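Local coordinates for anti-sigma-factor antagonist (stas) domain protein (Moorella thermoacetica, PDB 3ZXN), which probably serves as the RsbS-type STAS scaffold protein of a bacterial stressosome, a signalling complex thought to control secondary messenger signalling, at residues 89-93 against 94-98; 54-58 against 59-63. The protein carries 1 engineered substitution. One frame throughout, in Å; residues are numbered along the deposited sequence.

Contact 1 of 2, residues 89-93 against 94-98; sequences ITLTE and MGLDL
Met94 lies alongside Thr90, both side chains pointing the same way, and the thioether rests on the threonine methyl: SD and CE of Met94 are each 3.6 Å from CG2 of Thr90. CG2 of Thr90 is anti to its own N, and the Met94 chain, extended beyond CG, carries SD and CE out along that methyl. CG of Met94 also passes 3.4 Å from Thr90 O. Cutting this side chain back to an alanine would probably leave the Thr90 methyl without its sulfur and methyl neighbours and open a gap beside Thr61 of helix 58-74. Further round the turn, CD1 of Leu98 reaches CB of Leu91 at 4.1 Å and stands beside OG1 of Thr92, a hydroxyl hydrogen-bonded to Ala88 O one turn earlier.

The backbone fixes these positions. Met94 N bonds to Thr90 O at 3.0 Å, nearly in line with the carbonyl (C=O...N 161°), and only weakly to Leu91 O. Leu96 N gives a straighter bond to Leu91 O (3.0 Å, 159° at the hydrogen), while Gly95 N meets Thr92 O at 3.2 Å from above the carbonyl plane. Gly95 has phi 107°, where a side chain would jam against the preceding carbonyl oxygen. The crossed pair of bonds, with glycine at C-prime, defines a Schellman motif closing helix 85-93 of the STAS domain.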
loop_
_atom_site.group_PDB
_atom_site.type_symbol
_atom_site.label_atom_id
_atom_site.label_comp_id
_atom_site.label_asym_id
_atom_site.label_seq_id
_atom_site.Cartn_x
_atom_site.Cartn_y
_atom_site.Cartn_z
ATOM N N ILE A 89 14.254 -6.975 0.267
ATOM C CA ILE A 89 15.623 -6.520 0.038
ATOM C C ILE A 89 15.655 -5.339 -0.930
ATOM O O ILE A 89 16.267 -4.310 -0.658
ATOM C CB ILE A 89 16.511 -7.656 -0.534
ATOM C CG1 ILE A 89 16.623 -8.811 0.462
ATOM C CG2 ILE A 89 17.885 -7.132 -0.882
ATOM C CD1 ILE A 89 17.116 -8.390 1.817
ATOM N N THR A 90 14.993 -5.507 -2.063
ATOM C CA THR A 90 14.972 -4.486 -3.104
ATOM C C THR A 90 14.326 -3.193 -2.630
ATOM O O THR A 90 14.898 -2.118 -2.793
ATOM C CB THR A 90 14.212 -4.985 -4.331
ATOM O OG1 THR A 90 14.809 -6.206 -4.788
ATOM C CG2 THR A 90 14.254 -3.939 -5.442
ATOM N N LEU A 91 13.132 -3.295 -2.046
ATOM C CA LEU A 91 12.437 -2.110 -1.527
ATOM C C LEU A 91 13.301 -1.284 -0.566
ATOM O O LEU A 91 13.357 -0.048 -0.647
ATOM C CB LEU A 91 11.139 -2.521 -0.817
ATOM C CG LEU A 91 10.042 -3.082 -1.730
ATOM C CD1 LEU A 91 8.880 -3.697 -0.922
ATOM C CD2 LEU A 91 9.541 -1.991 -2.676
ATOM N N THR A 92 13.950 -1.973 0.363
ATOM C CA THR A 92 14.790 -1.326 1.358
ATOM C C THR A 92 15.999 -0.657 0.683
ATOM O O THR A 92 16.423 0.418 1.084
ATOM C CB THR A 92 15.263 -2.347 2.416
ATOM O OG1 THR A 92 14.134 -2.827 3.158
ATOM C CG2 THR A 92 16.253 -1.720 3.379
ATOM N N GLU A 93 16.536 -1.302 -0.346
ATOM C CA GLU A 93 17.701 -0.783 -1.053
ATOM C C GLU A 93 17.334 0.449 -1.852
ATOM O O GLU A 93 18.176 1.303 -2.116
ATOM C CB GLU A 93 18.297 -1.847 -1.978
ATOM C CG GLU A 93 19.082 -2.923 -1.246
ATOM C CD GLU A 93 19.574 -4.024 -2.167
ATOM O OE1 GLU A 93 19.115 -4.079 -3.332
ATOM O OE2 GLU A 93 20.415 -4.838 -1.724
ATOM N N MET A 94 16.067 0.547 -2.230
ATOM C CA MET A 94 15.606 1.695 -2.996
ATOM C C MET A 94 15.030 2.816 -2.119
ATOM O O MET A 94 14.495 3.794 -2.638
ATOM C CB MET A 94 14.615 1.245 -4.077
ATOM C CG MET A 94 15.261 0.366 -5.157
ATOM S SD MET A 94 14.101 -0.470 -6.270
ATOM C CE MET A 94 15.243 -1.165 -7.471
ATOM N N GLY A 95 15.130 2.672 -0.795
ATOM C CA GLY A 95 14.764 3.744 0.124
ATOM C C GLY A 95 13.475 3.626 0.946
ATOM O O GLY A 95 13.142 4.531 1.724
ATOM N N LEU A 96 12.740 2.529 0.790
ATOM C CA LEU A 96 11.511 2.348 1.576
ATOM C C LEU A 96 11.856 1.745 2.943
ATOM O O LEU A 96 12.424 0.657 3.015
ATOM C CB LEU A 96 10.502 1.462 0.823
ATOM C CG LEU A 96 9.085 1.319 1.417
ATOM C CD1 LEU A 96 8.364 2.653 1.412
ATOM C CD2 LEU A 96 8.263 0.289 0.657
ATOM N N ASP A 97 11.520 2.444 4.023
ATOM C CA ASP A 97 11.859 1.955 5.356
ATOM C C ASP A 97 10.868 0.879 5.818
ATOM O O ASP A 97 9.854 1.182 6.448
ATOM C CB ASP A 97 11.896 3.094 6.371
ATOM C CG ASP A 97 12.175 2.604 7.775
ATOM O OD1 ASP A 97 12.819 1.538 7.924
ATOM O OD2 ASP A 97 11.738 3.277 8.729
ATOM N N LEU A 98 11.165 -0.375 5.504
ATOM C CA LEU A 98 10.250 -1.471 5.864
ATOM C C LEU A 98 10.163 -1.722 7.368
ATOM O O LEU A 98 9.089 -2.030 7.880
ATOM C CB LEU A 98 10.615 -2.748 5.111
ATOM C CG LEU A 98 10.207 -2.687 3.638
ATOM C CD1 LEU A 98 10.533 -4.005 2.915
ATOM C CD2 LEU A 98 8.716 -2.329 3.519
#

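Contact 2 of 2, residues 54-58 against 59-63. Engineered in segment 54-58: Glu58 (natural residue Ser).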
loop_
_atom_site.group_PDB
_atom_site.type_symbol
_atom_site.label_atom_id
_atom_site.label_comp_id
_atom_site.label_asym_id
_atom_site.label_seq_id
_atom_site.Cartn_x
_atom_site.Cartn_y
_atom_site.Cartn_z
ATOM N N GLU A 54 6.472 -10.040 -9.275
ATOM C CA GLU A 54 7.620 -10.941 -9.243
ATOM C C GLU A 54 8.867 -10.178 -8.808
ATOM O O GLU A 54 9.629 -10.638 -7.963
ATOM C CB GLU A 54 7.828 -11.576 -10.619
ATOM C CG GLU A 54 8.823 -12.715 -10.631
ATOM C CD GLU A 54 8.514 -13.767 -9.581
ATOM O OE1 GLU A 54 7.315 -14.017 -9.314
ATOM O OE2 GLU A 54 9.474 -14.335 -9.019
ATOM N N VAL A 55 9.060 -9.006 -9.403
ATOM C CA VAL A 55 10.119 -8.092 -9.012
ATOM C C VAL A 55 9.497 -6.723 -8.774
ATOM O O VAL A 55 8.469 -6.389 -9.366
ATOM C CB VAL A 55 11.224 -7.983 -10.103
ATOM C CG1 VAL A 55 10.660 -7.417 -11.399
ATOM C CG2 VAL A 55 12.374 -7.132 -9.614
ATOM N N VAL A 56 10.100 -5.926 -7.902
ATOM C CA VAL A 56 9.591 -4.576 -7.708
ATOM C C VAL A 56 10.547 -3.554 -8.302
ATOM O O VAL A 56 11.755 -3.603 -8.080
ATOM C CB VAL A 56 9.239 -4.265 -6.237
ATOM C CG1 VAL A 56 8.600 -2.903 -6.130
ATOM C CG2 VAL A 56 8.279 -5.309 -5.703
ATOM N N ASP A 57 9.962 -2.649 -9.077
ATOM C CA ASP A 57 10.656 -1.643 -9.863
ATOM C C ASP A 57 11.111 -0.465 -9.008
ATOM O O ASP A 57 10.638 -0.265 -7.883
ATOM C CB ASP A 57 9.684 -1.125 -10.926
ATOM C CG ASP A 57 10.376 -0.600 -12.152
ATOM O OD1 ASP A 57 11.601 -0.355 -12.096
ATOM O OD2 ASP A 57 9.683 -0.423 -13.178
ATOM N N GLU A 58 12.026 0.321 -9.556
ATOM C CA GLU A 58 12.423 1.579 -8.945
ATOM C C GLU A 58 11.238 2.541 -9.002
ATOM O O GLU A 58 11.084 3.406 -8.139
ATOM C CB GLU A 58 13.624 2.164 -9.689
ATOM C CG GLU A 58 14.552 3.001 -8.828
ATOM C CD GLU A 58 15.950 3.098 -9.415
ATOM O OE1 GLU A 58 16.416 2.098 -10.006
ATOM O OE2 GLU A 58 16.582 4.170 -9.293
ATOM N N PHE A 59 10.407 2.374 -10.028
ATOM C CA PHE A 59 9.203 3.179 -10.201
ATOM C C PHE A 59 8.158 2.858 -9.134
ATOM O O PHE A 59 7.676 3.754 -8.441
ATOM C CB PHE A 59 8.594 2.960 -11.590
ATOM C CG PHE A 59 9.467 3.428 -12.719
ATOM C CD1 PHE A 59 9.525 4.773 -13.062
ATOM C CD2 PHE A 59 10.227 2.522 -13.450
ATOM C CE1 PHE A 59 10.329 5.208 -14.106
ATOM C CE2 PHE A 59 11.030 2.949 -14.495
ATOM C CZ PHE A 59 11.081 4.295 -14.824
ATOM N N VAL A 60 7.805 1.582 -9.013
ATOM C CA VAL A 60 6.847 1.146 -8.000
ATOM C C VAL A 60 7.297 1.563 -6.607
ATOM O O VAL A 60 6.488 2.022 -5.797
ATOM C CB VAL A 60 6.641 -0.384 -8.035
ATOM C CG1 VAL A 60 5.856 -0.857 -6.805
ATOM C CG2 VAL A 60 5.930 -0.788 -9.314
ATOM N N THR A 61 8.589 1.413 -6.336
ATOM C CA THR A 61 9.133 1.767 -5.034
ATOM C C THR A 61 8.852 3.229 -4.700
ATOM O O THR A 61 8.481 3.567 -3.573
ATOM C CB THR A 61 10.652 1.525 -4.957
ATOM O OG1 THR A 61 10.930 0.133 -5.141
ATOM C CG2 THR A 61 11.186 1.962 -3.594
ATOM N N ARG A 62 9.046 4.100 -5.682
ATOM C CA ARG A 62 8.871 5.529 -5.450
ATOM C C ARG A 62 7.405 5.849 -5.203
ATOM O O ARG A 62 7.086 6.676 -4.358
ATOM C CB ARG A 62 9.450 6.358 -6.606
ATOM C CG ARG A 62 10.978 6.426 -6.581
ATOM C CD ARG A 62 11.590 6.654 -7.973
ATOM N NE ARG A 62 11.407 8.018 -8.465
ATOM C CZ ARG A 62 10.647 8.346 -9.507
ATOM N NH1 ARG A 62 9.994 7.403 -10.180
ATOM N NH2 ARG A 62 10.542 9.616 -9.879
ATOM N N VAL A 63 6.520 5.184 -5.936
ATOM C CA VAL A 63 5.087 5.286 -5.689
ATOM C C VAL A 63 4.714 4.851 -4.261
ATOM O O VAL A 63 3.936 5.525 -3.575
ATOM C CB VAL A 63 4.300 4.466 -6.706
ATOM C CG1 VAL A 63 2.911 4.161 -6.176
ATOM C CG2 VAL A 63 4.236 5.207 -8.043
#
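Phe59 turns a ring edge to Asp57, its CD2 standing 3.0 Å from OD2 of Asp57, near the ring plane. The two side chains run side by side, with carboxylate and ring planes 81° apart, so the acid meets the C-H rim of the ring with its own plane almost perpendicular. The other carboxylate oxygen, OD1 of Asp57, takes a weak bond from Glu58 N at 2.7 Å, bent to 128° at the hydrogen.

At Val60 the contact becomes apolar. Its CG1, anti to the backbone N, meets CG1 of Val56 at 3.5 Å, tight for two methyls, and the side chains cross at about a right angle.

Asp57 is the N-cap of helix 58-74, the helix that follows strand 45-49 in the alternating strand-helix order of the STAS fold; the engineered Glu58, serine in the natural protein, opens its first turn.

Thr61 grips Asp57 O twice. Thr61 OG1 bonds to Asp57 O at 2.8 Å and Thr61 N to Asp57 O at 3.1 Å, the two arriving from opposite faces of the carbonyl plane. Chi1 of -62° sets the hydroxyl beside its own N, where it can share this acceptor.

Arg62 N continues the helix with a bond of 3.3 Å to Glu58 O, with CG and CD of the arginine side chain passing close to that oxygen.

In the fold
Contact 2 starts helix 58-74 and contact 1 ends helix 85-93; they come in series along the chain, their centres 10 Å apart on the same side of the chain's centre. The two contacts touch directly. Thr61 OG1 lies 3.4 Å from Met94 SD and 3.5 Å from Leu91 CD2, so the hydroxyl that bonds within contact 2 also packs against both segments of contact 1. Leu91 CD2 is likewise 3.7 Å from Val56 CG1, and, side chain to backbone, Thr90 CG2 comes within 3.6 Å of Val56 O. The start of one helix is thereby packed against the C-terminal end of another, through Thr61 and Val56 on one side and Thr90, Leu91 and Met94 on the other.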